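Local structure of 3-oxo-glucose-6-phosphate:glutamate aminotransferase (Bacillus subtilis subsp. subtilis, 4K2M) at residues Asp81-Ile86 against Glu307-Tyr311; Gln227-Leu231 against Asp347-Leu352; Pro247-Phe251 against Asn316-Leu320; Ala323-Ile327 against Leu341-Ser345. The protein catalyses the reversible pyridoxal phosphate-dependent transamination of 3-dehydro-glucose 6-phosphate with glutamate, giving kanosamine 6-phosphate on the way to the antibiotic kanosamine. All blocks are in the same frame, centred on the assembly; numbering follows the deposited sequence.

Contact 1 of 4, residues Asp81-Ile86 against Glu307-Tyr311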
# COMPACT_ATOMS: atom_id res chain seq x y z
N ASP A 81 3.41 -4.31 -25.10
CA ASP A 81 4.26 -3.12 -25.14
C ASP A 81 4.45 -2.50 -23.75
O ASP A 81 5.54 -2.04 -23.40
CB ASP A 81 3.73 -2.09 -26.14
CG ASP A 81 4.04 -2.46 -27.59
OD1 ASP A 81 4.77 -3.44 -27.83
OD2 ASP A 81 3.54 -1.74 -28.49
N GLU A 82 3.39 -2.51 -22.95
CA GLU A 82 3.51 -2.00 -21.59
C GLU A 82 4.47 -2.86 -20.78
O GLU A 82 5.32 -2.34 -20.05
CB GLU A 82 2.14 -1.94 -20.90
CG GLU A 82 1.24 -0.83 -21.42
CD GLU A 82 -0.16 -0.92 -20.85
OE1 GLU A 82 -0.99 -1.65 -21.44
OE2 GLU A 82 -0.42 -0.26 -19.82
N VAL A 83 4.35 -4.18 -20.93
CA VAL A 83 5.19 -5.10 -20.18
C VAL A 83 6.65 -4.84 -20.53
O VAL A 83 7.51 -4.81 -19.64
CB VAL A 83 4.82 -6.58 -20.44
CG1 VAL A 83 5.86 -7.52 -19.83
CG2 VAL A 83 3.45 -6.88 -19.84
N GLU A 84 6.92 -4.63 -21.81
CA GLU A 84 8.28 -4.33 -22.24
C GLU A 84 8.80 -3.02 -21.63
O GLU A 84 9.92 -2.97 -21.11
CB GLU A 84 8.36 -4.29 -23.78
CG GLU A 84 9.73 -3.95 -24.33
CD GLU A 84 9.84 -4.21 -25.82
OE1 GLU A 84 8.83 -4.65 -26.42
OE2 GLU A 84 10.93 -3.98 -26.40
N ASP A 85 7.98 -1.96 -21.68
CA ASP A 85 8.34 -0.68 -21.09
C ASP A 85 8.61 -0.82 -19.59
O ASP A 85 9.54 -0.20 -19.07
CB ASP A 85 7.22 0.35 -21.28
CG ASP A 85 7.09 0.83 -22.71
OD1 ASP A 85 8.02 0.59 -23.51
OD2 ASP A 85 6.06 1.46 -23.04
N ILE A 86 7.78 -1.60 -18.91
CA ILE A 86 7.88 -1.74 -17.46
C ILE A 86 9.14 -2.51 -17.07
O ILE A 86 9.87 -2.12 -16.17
CB ILE A 86 6.62 -2.40 -16.86
CG1 ILE A 86 5.42 -1.45 -16.99
CG2 ILE A 86 6.83 -2.78 -15.41
CD1 ILE A 86 4.07 -2.18 -16.90
N GLU A 307 5.40 4.96 -16.96
CA GLU A 307 5.37 4.21 -18.22
C GLU A 307 3.94 3.98 -18.68
O GLU A 307 3.60 4.24 -19.83
CB GLU A 307 6.07 2.86 -18.08
CG GLU A 307 7.56 2.93 -17.89
CD GLU A 307 8.24 3.79 -18.93
OE1 GLU A 307 7.92 3.65 -20.13
OE2 GLU A 307 9.08 4.63 -18.55
N ARG A 308 3.09 3.48 -17.78
CA ARG A 308 1.74 3.10 -18.21
C ARG A 308 0.92 4.31 -18.59
O ARG A 308 -0.01 4.19 -19.38
CB ARG A 308 1.04 2.25 -17.13
CG ARG A 308 1.78 0.93 -16.86
CD ARG A 308 0.90 -0.09 -16.13
NE ARG A 308 -0.13 -0.60 -17.03
CZ ARG A 308 -1.15 -1.37 -16.68
NH1 ARG A 308 -1.33 -1.75 -15.41
NH2 ARG A 308 -2.00 -1.77 -17.63
N MET A 309 1.27 5.48 -18.05
CA MET A 309 0.52 6.70 -18.34
C MET A 309 0.64 7.09 -19.79
O MET A 309 -0.21 7.82 -20.30
CB MET A 309 1.01 7.86 -17.46
CG MET A 309 -0.00 8.98 -17.29
SD MET A 309 0.53 10.17 -16.03
CE MET A 309 2.19 9.54 -15.79
N LYS A 310 1.68 6.60 -20.47
CA LYS A 310 1.89 6.94 -21.88
C LYS A 310 0.77 6.41 -22.76
O LYS A 310 0.61 6.84 -23.90
CB LYS A 310 3.23 6.38 -22.36
CG LYS A 310 4.41 6.95 -21.59
CD LYS A 310 5.68 6.20 -21.96
CE LYS A 310 6.89 6.86 -21.30
NZ LYS A 310 8.15 6.13 -21.62
N TYR A 311 -0.01 5.47 -22.21
CA TYR A 311 -1.08 4.81 -22.94
C TYR A 311 -2.46 5.40 -22.63
O TYR A 311 -3.45 5.02 -23.26
CB TYR A 311 -1.08 3.30 -22.64
CG TYR A 311 0.18 2.58 -23.10
CD1 TYR A 311 0.18 1.80 -24.25
CD2 TYR A 311 1.36 2.70 -22.38
CE1 TYR A 311 1.35 1.16 -24.68
CE2 TYR A 311 2.53 2.06 -22.80
CZ TYR A 311 2.52 1.30 -23.94
OH TYR A 311 3.70 0.68 -24.31
O HOH W 1 -1.73 1.88 -19.45

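Contact 2 of 4, residues Gln227-Leu231 against Asp347-Leu352. With O1G (3-deoxy-3-[(E)-({3-hydroxy-2-methyl-5-[(phosphonooxy)methyl]pyridin-4-yl}methylidene)amino]-6-O-phosphono-alpha-D-gluco pyranose), chain C.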
# COMPACT_ATOMS: atom_id res chain seq x y z
N GLN A 227 -12.70 6.39 -10.42
CA GLN A 227 -13.00 5.77 -11.73
C GLN A 227 -13.05 6.80 -12.86
O GLN A 227 -13.46 6.47 -13.97
CB GLN A 227 -14.35 5.05 -11.67
CG GLN A 227 -14.33 3.80 -10.80
CD GLN A 227 -15.68 3.11 -10.74
OE1 GLN A 227 -16.61 3.46 -11.47
NE2 GLN A 227 -15.80 2.11 -9.86
N GLY A 228 -12.65 8.04 -12.58
CA GLY A 228 -12.91 9.13 -13.51
C GLY A 228 -11.72 9.85 -14.12
O GLY A 228 -11.89 10.95 -14.67
N ILE A 229 -10.52 9.27 -14.07
CA ILE A 229 -9.38 9.96 -14.68
C ILE A 229 -9.62 10.23 -16.17
O ILE A 229 -10.05 9.34 -16.91
CB ILE A 229 -8.04 9.24 -14.45
CG1 ILE A 229 -6.88 10.19 -14.81
CG2 ILE A 229 -7.95 7.93 -15.25
CD1 ILE A 229 -5.51 9.73 -14.35
N GLY A 230 -9.35 11.47 -16.59
CA GLY A 230 -9.54 11.90 -17.97
C GLY A 230 -10.75 12.83 -18.12
O GLY A 230 -10.93 13.48 -19.15
N LEU A 231 -11.60 12.90 -17.10
CA LEU A 231 -12.78 13.77 -17.18
C LEU A 231 -12.37 15.23 -17.32
O LEU A 231 -11.53 15.74 -16.58
CB LEU A 231 -13.69 13.62 -15.95
CG LEU A 231 -14.57 12.36 -15.89
CD1 LEU A 231 -15.21 12.26 -14.51
CD2 LEU A 231 -15.65 12.43 -16.94
N ASP A 347 -18.97 14.21 -20.69
CA ASP A 347 -18.53 14.16 -19.30
C ASP A 347 -18.52 12.73 -18.78
O ASP A 347 -19.02 12.45 -17.69
CB ASP A 347 -19.41 15.06 -18.41
CG ASP A 347 -20.87 14.65 -18.41
OD1 ASP A 347 -21.27 13.87 -19.30
OD2 ASP A 347 -21.63 15.11 -17.51
N HIS A 348 -17.93 11.82 -19.55
CA HIS A 348 -17.89 10.40 -19.18
C HIS A 348 -16.57 9.85 -19.72
O HIS A 348 -16.17 10.20 -20.84
CB HIS A 348 -19.06 9.66 -19.87
CG HIS A 348 -19.54 8.44 -19.14
ND1 HIS A 348 -18.70 7.46 -18.67
CD2 HIS A 348 -20.80 8.03 -18.85
CE1 HIS A 348 -19.42 6.51 -18.09
NE2 HIS A 348 -20.69 6.83 -18.19
N VAL A 349 -15.88 9.01 -18.95
CA VAL A 349 -14.67 8.36 -19.45
C VAL A 349 -14.82 6.85 -19.60
O VAL A 349 -13.87 6.16 -19.92
CB VAL A 349 -13.40 8.71 -18.64
CG1 VAL A 349 -13.07 10.19 -18.77
CG2 VAL A 349 -13.56 8.32 -17.15
N TRP A 350 -16.03 6.35 -19.35
CA TRP A 350 -16.38 4.99 -19.74
C TRP A 350 -15.51 3.96 -19.06
O TRP A 350 -14.96 3.06 -19.70
CB TRP A 350 -16.35 4.84 -21.27
CG TRP A 350 -17.21 5.88 -21.93
CD1 TRP A 350 -16.78 6.97 -22.65
CD2 TRP A 350 -18.64 5.96 -21.89
NE1 TRP A 350 -17.88 7.72 -23.06
CE2 TRP A 350 -19.02 7.11 -22.60
CE3 TRP A 350 -19.64 5.15 -21.32
CZ2 TRP A 350 -20.36 7.48 -22.77
CZ3 TRP A 350 -20.97 5.53 -21.48
CH2 TRP A 350 -21.32 6.68 -22.20
N HIS A 351 -15.38 4.08 -17.75
CA HIS A 351 -14.69 3.04 -16.99
C HIS A 351 -15.52 1.75 -16.99
O HIS A 351 -14.98 0.65 -17.14
CB HIS A 351 -14.46 3.49 -15.55
CG HIS A 351 -13.85 2.42 -14.70
ND1 HIS A 351 -12.59 1.92 -14.94
CD2 HIS A 351 -14.34 1.74 -13.64
CE1 HIS A 351 -12.32 0.98 -14.05
NE2 HIS A 351 -13.37 0.85 -13.25
N LEU A 352 -16.83 1.90 -16.80
CA LEU A 352 -17.79 0.80 -16.91
C LEU A 352 -18.91 1.27 -17.82
O LEU A 352 -19.13 2.47 -17.95
CB LEU A 352 -18.32 0.41 -15.51
CG LEU A 352 -17.28 -0.32 -14.65
CD1 LEU A 352 -17.46 -0.07 -13.13
CD2 LEU A 352 -17.27 -1.83 -14.95
P O1G C . -8.57 1.68 -4.49
C3A O1G C . -13.81 2.81 -6.73
O3 O1G C . -14.26 2.09 -7.78
C1 O1G C . -13.25 -3.40 -8.00
N1' O1G C . -13.93 4.67 -5.26
C2 O1G C . -13.54 -1.92 -7.76
O2 O1G C . -14.32 -1.52 -8.93
C9A O1G C . -14.43 4.00 -6.32
C2A O1G C . -15.64 4.58 -7.02
C3 O1G C . -12.26 -1.06 -7.62
N3' O1G C . -12.75 0.24 -7.13
O1 O1G C . -12.73 -3.63 -9.32
C4 O1G C . -11.22 -1.71 -6.69
O4 O1G C . -10.02 -1.03 -7.08
C4A O1G C . -12.70 2.33 -6.06
C4B O1G C . -12.04 1.07 -6.45
C5 O1G C . -11.04 -3.17 -7.12
O5 O1G C . -12.28 -3.89 -7.07
C5A O1G C . -12.21 3.04 -4.97
C5T O1G C . -10.99 2.66 -4.10
C6 O1G C . -10.21 -3.99 -6.17
C6A O1G C . -12.85 4.21 -4.59
OP1 O1G C . -8.46 1.83 -2.99
OP2 O1G C . -7.40 2.26 -5.22
OP3 O1G C . -8.97 0.25 -4.90
OP4 O1G C . -9.80 2.67 -4.92
O6 O1G C . -9.81 -5.22 -6.65
P' O1G C . -8.39 -5.84 -6.23
OP6 O1G C . -7.35 -4.89 -6.77
OP7 O1G C . -8.36 -5.99 -4.72
OP8 O1G C . -8.42 -7.19 -6.96

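Contact 3 of 4, residues Pro247-Phe251 against Asn316-Leu320. With O1G (3-deoxy-3-[(E)-({3-hydroxy-2-methyl-5-[(phosphonooxy)methyl]pyridin-4-yl}methylidene)amino]-6-O-phosphono-alpha-D-gluco pyranose), chain C; ACT (acetate ion), chain F.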
# COMPACT_ATOMS: atom_id res chain seq x y z
N PRO A 247 -4.90 -1.46 -10.82
CA PRO A 247 -4.67 -1.94 -12.19
C PRO A 247 -5.89 -2.08 -13.08
O PRO A 247 -5.71 -2.22 -14.29
CB PRO A 247 -4.06 -3.33 -11.97
CG PRO A 247 -3.38 -3.21 -10.65
CD PRO A 247 -4.28 -2.35 -9.82
N TYR A 248 -7.10 -2.10 -12.52
CA TYR A 248 -8.29 -2.20 -13.36
C TYR A 248 -8.81 -0.83 -13.78
O TYR A 248 -9.77 -0.75 -14.55
CB TYR A 248 -9.41 -2.96 -12.66
CG TYR A 248 -8.94 -4.18 -11.89
CD1 TYR A 248 -8.00 -5.06 -12.43
CD2 TYR A 248 -9.41 -4.42 -10.62
CE1 TYR A 248 -7.57 -6.16 -11.70
CE2 TYR A 248 -8.99 -5.50 -9.90
CZ TYR A 248 -8.08 -6.37 -10.44
OH TYR A 248 -7.67 -7.45 -9.68
N LYS A 249 -8.21 0.24 -13.28
CA LYS A 249 -8.72 1.59 -13.61
C LYS A 249 -8.33 2.02 -15.03
O LYS A 249 -7.51 1.37 -15.69
CB LYS A 249 -8.25 2.63 -12.57
CG LYS A 249 -8.70 2.34 -11.12
CD LYS A 249 -10.22 2.30 -10.99
CE LYS A 249 -10.61 1.80 -9.60
NZ LYS A 249 -10.29 0.34 -9.49
N ASN A 250 -8.91 3.12 -15.50
CA ASN A 250 -8.60 3.59 -16.86
C ASN A 250 -7.10 3.83 -17.04
O ASN A 250 -6.55 3.67 -18.13
CB ASN A 250 -9.38 4.87 -17.16
CG ASN A 250 -10.83 4.61 -17.49
OD1 ASN A 250 -11.42 3.64 -17.00
ND2 ASN A 250 -11.43 5.47 -18.32
N PHE A 251 -6.47 4.27 -15.95
CA PHE A 251 -5.01 4.34 -15.87
C PHE A 251 -4.65 3.68 -14.53
O PHE A 251 -5.16 4.09 -13.49
CB PHE A 251 -4.53 5.79 -15.86
CG PHE A 251 -3.15 5.96 -15.29
CD1 PHE A 251 -2.11 5.15 -15.72
CD2 PHE A 251 -2.89 6.91 -14.32
CE1 PHE A 251 -0.84 5.27 -15.20
CE2 PHE A 251 -1.62 7.06 -13.79
CZ PHE A 251 -0.58 6.22 -14.23
N ASN A 316 -8.25 5.85 -23.26
CA ASN A 316 -9.52 6.50 -22.99
C ASN A 316 -10.27 6.73 -24.30
O ASN A 316 -11.49 6.58 -24.35
CB ASN A 316 -9.35 7.80 -22.21
CG ASN A 316 -9.45 7.59 -20.71
OD1 ASN A 316 -9.31 6.46 -20.22
ND2 ASN A 316 -9.71 8.67 -19.96
N PHE A 317 -9.55 7.06 -25.36
CA PHE A 317 -10.21 7.20 -26.65
C PHE A 317 -10.83 5.86 -27.10
O PHE A 317 -11.98 5.82 -27.58
CB PHE A 317 -9.25 7.71 -27.74
CG PHE A 317 -9.93 7.88 -29.06
CD1 PHE A 317 -10.66 9.02 -29.34
CD2 PHE A 317 -9.86 6.86 -30.01
CE1 PHE A 317 -11.31 9.16 -30.56
CE2 PHE A 317 -10.50 6.99 -31.22
CZ PHE A 317 -11.22 8.14 -31.51
N LYS A 318 -10.10 4.77 -26.92
CA LYS A 318 -10.63 3.47 -27.33
C LYS A 318 -11.89 3.13 -26.53
O LYS A 318 -12.84 2.58 -27.09
CB LYS A 318 -9.57 2.39 -27.19
CG LYS A 318 -8.48 2.47 -28.30
CD LYS A 318 -7.48 1.33 -28.16
CE LYS A 318 -8.04 0.04 -28.76
NZ LYS A 318 -7.05 -1.09 -28.58
N ARG A 319 -11.88 3.44 -25.24
CA ARG A 319 -13.09 3.26 -24.43
C ARG A 319 -14.27 4.04 -24.97
O ARG A 319 -15.39 3.52 -25.03
CB ARG A 319 -12.83 3.66 -22.97
CG ARG A 319 -11.90 2.71 -22.24
CD ARG A 319 -11.66 3.26 -20.82
NE ARG A 319 -10.82 2.37 -20.03
CZ ARG A 319 -11.28 1.38 -19.26
NH1 ARG A 319 -12.59 1.17 -19.17
NH2 ARG A 319 -10.44 0.59 -18.60
N LEU A 320 -14.02 5.29 -25.37
CA LEU A 320 -15.09 6.12 -25.91
C LEU A 320 -15.62 5.50 -27.21
O LEU A 320 -16.84 5.47 -27.45
CB LEU A 320 -14.58 7.54 -26.18
CG LEU A 320 -15.47 8.41 -27.07
CD1 LEU A 320 -16.81 8.71 -26.39
CD2 LEU A 320 -14.76 9.71 -27.47
P O1G C . -8.57 1.68 -4.49
C3A O1G C . -13.81 2.81 -6.73
O3 O1G C . -14.26 2.09 -7.78
C1 O1G C . -13.25 -3.40 -8.00
N1' O1G C . -13.93 4.67 -5.26
C2 O1G C . -13.54 -1.92 -7.76
O2 O1G C . -14.32 -1.52 -8.93
C9A O1G C . -14.43 4.00 -6.32
C2A O1G C . -15.64 4.58 -7.02
C3 O1G C . -12.26 -1.06 -7.62
N3' O1G C . -12.75 0.24 -7.13
O1 O1G C . -12.73 -3.63 -9.32
C4 O1G C . -11.22 -1.71 -6.69
O4 O1G C . -10.02 -1.03 -7.08
C4A O1G C . -12.70 2.33 -6.06
C4B O1G C . -12.04 1.07 -6.45
C5 O1G C . -11.04 -3.17 -7.12
O5 O1G C . -12.28 -3.89 -7.07
C5A O1G C . -12.21 3.04 -4.97
C5T O1G C . -10.99 2.66 -4.10
C6 O1G C . -10.21 -3.99 -6.17
C6A O1G C . -12.85 4.21 -4.59
OP1 O1G C . -8.46 1.83 -2.99
OP2 O1G C . -7.40 2.26 -5.22
OP3 O1G C . -8.97 0.25 -4.90
OP4 O1G C . -9.80 2.67 -4.92
O6 O1G C . -9.81 -5.22 -6.65
P' O1G C . -8.39 -5.84 -6.23
OP6 O1G C . -7.35 -4.89 -6.77
OP7 O1G C . -8.36 -5.99 -4.72
OP8 O1G C . -8.42 -7.19 -6.96
C ACT F . -12.23 -1.51 -16.84
O ACT F . -12.67 -0.84 -17.77
OXT ACT F . -11.02 -1.68 -16.75
CH3 ACT F . -13.19 -2.13 -15.86
O HOH W 2 -7.57 0.70 -18.75
O HOH W 3 -8.45 3.75 -20.30

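Contact 4 of 4, residues Ala323-Ile327 against Leu341-Ser345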
# COMPACT_ATOMS: atom_id res chain seq x y z
N ALA A 323 -17.85 2.70 -26.35
CA ALA A 323 -19.11 3.14 -25.78
C ALA A 323 -20.02 3.67 -26.89
O ALA A 323 -21.21 3.36 -26.93
CB ALA A 323 -18.89 4.21 -24.71
N ASP A 324 -19.44 4.46 -27.78
CA ASP A 324 -20.19 5.01 -28.91
C ASP A 324 -20.77 3.89 -29.76
O ASP A 324 -21.91 3.98 -30.24
CB ASP A 324 -19.26 5.90 -29.75
CG ASP A 324 -19.95 6.50 -30.97
OD1 ASP A 324 -20.98 7.18 -30.82
OD2 ASP A 324 -19.43 6.31 -32.08
N ARG A 325 -20.00 2.82 -29.94
CA ARG A 325 -20.41 1.70 -30.80
C ARG A 325 -21.57 0.93 -30.15
O ARG A 325 -22.53 0.56 -30.84
CB ARG A 325 -19.22 0.79 -31.08
CG ARG A 325 -19.42 -0.20 -32.23
CD ARG A 325 -18.06 -0.72 -32.70
NE ARG A 325 -18.15 -1.60 -33.88
CZ ARG A 325 -18.27 -2.92 -33.84
NH1 ARG A 325 -18.35 -3.55 -32.69
NH2 ARG A 325 -18.31 -3.63 -34.97
N TYR A 326 -21.49 0.70 -28.84
CA TYR A 326 -22.62 0.11 -28.11
C TYR A 326 -23.86 0.98 -28.24
O TYR A 326 -24.96 0.48 -28.48
CB TYR A 326 -22.31 -0.00 -26.62
CG TYR A 326 -21.61 -1.26 -26.15
CD1 TYR A 326 -21.96 -2.52 -26.65
CD2 TYR A 326 -20.62 -1.19 -25.18
CE1 TYR A 326 -21.33 -3.66 -26.19
CE2 TYR A 326 -19.99 -2.32 -24.72
CZ TYR A 326 -20.35 -3.56 -25.23
OH TYR A 326 -19.71 -4.68 -24.76
N ILE A 327 -23.70 2.28 -28.04
CA ILE A 327 -24.87 3.16 -27.98
C ILE A 327 -25.56 3.22 -29.34
O ILE A 327 -26.79 3.17 -29.44
CB ILE A 327 -24.50 4.57 -27.47
CG1 ILE A 327 -24.13 4.50 -25.98
CG2 ILE A 327 -25.65 5.55 -27.69
CD1 ILE A 327 -23.45 5.78 -25.45
N LEU A 341 -30.01 2.96 -22.56
CA LEU A 341 -28.59 3.07 -22.87
C LEU A 341 -28.07 4.35 -22.23
O LEU A 341 -28.82 5.33 -22.09
CB LEU A 341 -28.38 3.16 -24.39
CG LEU A 341 -28.59 1.87 -25.17
CD1 LEU A 341 -28.80 2.15 -26.66
CD2 LEU A 341 -27.41 0.90 -24.97
N PRO A 342 -26.78 4.38 -21.89
CA PRO A 342 -26.27 5.67 -21.40
C PRO A 342 -26.21 6.70 -22.52
O PRO A 342 -26.22 6.34 -23.70
CB PRO A 342 -24.85 5.33 -20.91
CG PRO A 342 -24.44 4.13 -21.75
CD PRO A 342 -25.72 3.36 -22.03
N GLU A 343 -26.20 7.97 -22.14
CA GLU A 343 -26.09 9.06 -23.10
C GLU A 343 -24.65 9.20 -23.57
O GLU A 343 -23.71 9.10 -22.77
CB GLU A 343 -26.56 10.34 -22.43
CG GLU A 343 -26.49 11.59 -23.29
CD GLU A 343 -27.01 12.81 -22.55
OE1 GLU A 343 -27.81 12.63 -21.61
OE2 GLU A 343 -26.61 13.94 -22.90
N LEU A 344 -24.45 9.46 -24.86
CA LEU A 344 -23.10 9.69 -25.35
C LEU A 344 -22.72 11.11 -24.97
O LEU A 344 -22.92 12.05 -25.75
CB LEU A 344 -23.04 9.49 -26.87
CG LEU A 344 -21.66 9.57 -27.50
CD1 LEU A 344 -20.77 8.36 -27.18
CD2 LEU A 344 -21.73 9.80 -29.03
N SER A 345 -22.21 11.30 -23.76
CA SER A 345 -21.94 12.64 -23.28
C SER A 345 -20.44 12.91 -23.16
O SER A 345 -19.63 11.99 -23.06
CB SER A 345 -22.61 12.87 -21.94
OG SER A 345 -21.93 12.12 -20.95

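Contact 1 of 4, residues Asp81-Ile86 against Glu307-Tyr311
A mixed polar and CH-pi contact joins Glu-82 and Asp-85, on one side of helix 80-93, to Arg-308 and Tyr-311, where helix 299-308 passes into a short 3-10 segment. The geometry shows that one glutamate side chain makes two contacts, through its carboxylate and its CG. Arg-308 meets Glu-82 side-on and gives two bonds to the same oxygen: NE reaches OE2 at 2.8 Å with an N-H...O angle of 160°, and NH2 reaches OE2 at 3.1 Å. OE2 lies in the guanidinium plane, whereas both nitrogens approach from one face of the carboxylate, well above its plane. The arginine chain is bent at chi3 (72°), which brings NE round to the acid, and a water that donates to Glu-82 OE2 also donates to Arg-308 O.

Further back along the same glutamate, CG sits over the centre of the Tyr-311 ring, 3.5 Å from the centroid and 13° off the normal. Tyr-311 then gives its OH to Asp-85 OD2 at 2.8 Å, the acceptor lying at the ring edge. This carboxylate is also close to that of Glu-307, OD2 to OE1 4.1 Å; salt bridges from Arg-42 to Asp-85 and from Lys-310 to Glu-307 probably offset the repulsion. Ile-86 CD1 lies 3.9 Å from Arg-308 CG, and both residues also pack on the second subunit, against its Leu-94 and Phe-99. The arrangement belongs to the dimer side of the aspartate aminotransferase fold, met here through Arg-42 by the additional N-terminal domain of NtdA.

Contact 2 of 4, residues Gln227-Leu231 against Asp347-Leu352
Gln-227 NE2 donates to O3 of the external aldimine O1G over 2.6 Å, with an N-H...O angle of 145°, while its side chain crosses His-351 at about a right angle. CD lies 3.5 Å from His-351 CD2, the amide and imidazole planes being 41° apart. Each flat group has a second partner: Gln-227 OE1 accepts from the backbone of Tyr-201, which turns NE2 to the cofactor, and His-351 ND1 is hydrogen-bonded to Asn-250 OD1. The imidazole reaches this place with CG anti to the backbone N (chi1 176°).

This is the cofactor pocket of the aspartate aminotransferase fold, where the loop after strand 220-224 of the seven-stranded sheet meets the chain leading into strand 353-356. Gly-228 to Leu-231 form a type II turn, and Val-349 nests against it: CG2 lies 3.7 Å from Gln-227 O, and CG1 comes within 3.6 Å of Gly-230 C, where the glycine presents bare backbone. Leu-231 continues the apolar contact, its CD2 3.9 Å from Val-349 CG1 and 3.4 Å from Asp-347 C. Within 347-352, Trp-350 N donates to His-348 ND1 at 3.0 Å, and the two rings lie face to face beside that bond.

Contact 3 of 4, residues Pro247-Phe251 against Asn316-Leu320
Asn-250 lays its side-chain amide over one face of the Arg-319 guanidinium, the two planes only 14° apart. OD1 sits above the centre of that group, 3.2 Å from CZ, but is badly angled for a bond to NE or NH1; its hydrogen-bond partner is His-351. The other end of the amide, ND2, makes a weak hydrogen bond of 3.0 Å to Asn-316 OD1, whose amide plane stands nearly perpendicular (84°), and also donates to Val-349 O.

At the guanidinium edge a water accepts from Arg-319 NE at 2.8 Å and donates to both Asn-250 O and Asn-316 OD1, so helix 312-329 is tied to the loop through solvent as well. A bound acetate, probably from the crystallisation liquor, takes a nearly straight bond from Arg-319 NH2 to OXT (3.0 Å, 166°).

On the far side of the loop the neighbouring residues face the ligand. Lys-249 NZ, no longer joined to the cofactor, donates to O1G O4 at 2.8 Å, and Tyr-248 OH donates to O1G OP8 of the sugar phosphate at 2.8 Å. A loop that carries the Schiff-base lysine at the cofactor is characteristic of the active site of fold type I aminotransferases.

Contact 4 of 4, residues Ala323-Ile327 against Leu341-Ser345
Leu-341 begins the run by resting CD1 against Ile-327 O, 3.6 Å away, as the chain passes back along helix 312-329 toward strand 353-356. This is a helix-against-loop contact in the aspartate aminotransferase fold, with an inverse gamma turn centred on Leu-344. It buries 310 Å² and has no hydrogen bond across it; the segments meet by van der Waals contact, several methyls resting on oxygens.

Pro-342 comes next. Its carbonyl O meets Ile-327 CD1 at 3.3 Å, and its ring atom CG lies 4.2 Å from the same methyl. Ile-327 can reach so far because its chain is extended beyond CG1 (chi2 167°), which sends CD1 out from the helix across the loop backbone. Trp-350 and Phe-353, the latter on the strand that follows, also pack against Pro-342. At Glu-343 the side chain points away from the helix and only the backbone is met, with C 4.1 Å from Ile-327 CD1. The methyl therefore spans three successive residues, for Leu-344 CB also lies 4.0 Å from it.

Leu-344 then turns to the preceding helical turn, its CG anti to the backbone N (chi1 -174°), and both branch methyls lie against Asp-324, CD1 near CA and CB and CD2 at OD1. The carboxylate is held by a salt bridge from OD2 to Lys-24, on helix 13-24, while its other oxygen, OD1, lies against Leu-344 CD2 at 3.3 Å.

Contacts 2 and 3 are buried and centred 8 Å apart; both touch O1G and are joined directly, Asn-250 bonding to His-351 and Val-349. Contacts 1 and 4 lie further out, about 20 and 17 Å from the chain centre, and are partly buried. Contacts 3 and 4 use two parts of helix 312-329, where Leu-320 meets Leu-344, and Trp-350 carries contact 2 on to contact 4. Contact 1 touches contact 3 through Phe-251, and these two also reach the second subunit. Chemistry follows place: charged pairs at the dimer side, stacked amide and guanidinium with water behind the cofactor, and van der Waals fit without cross-segment hydrogen bonds at 341-345.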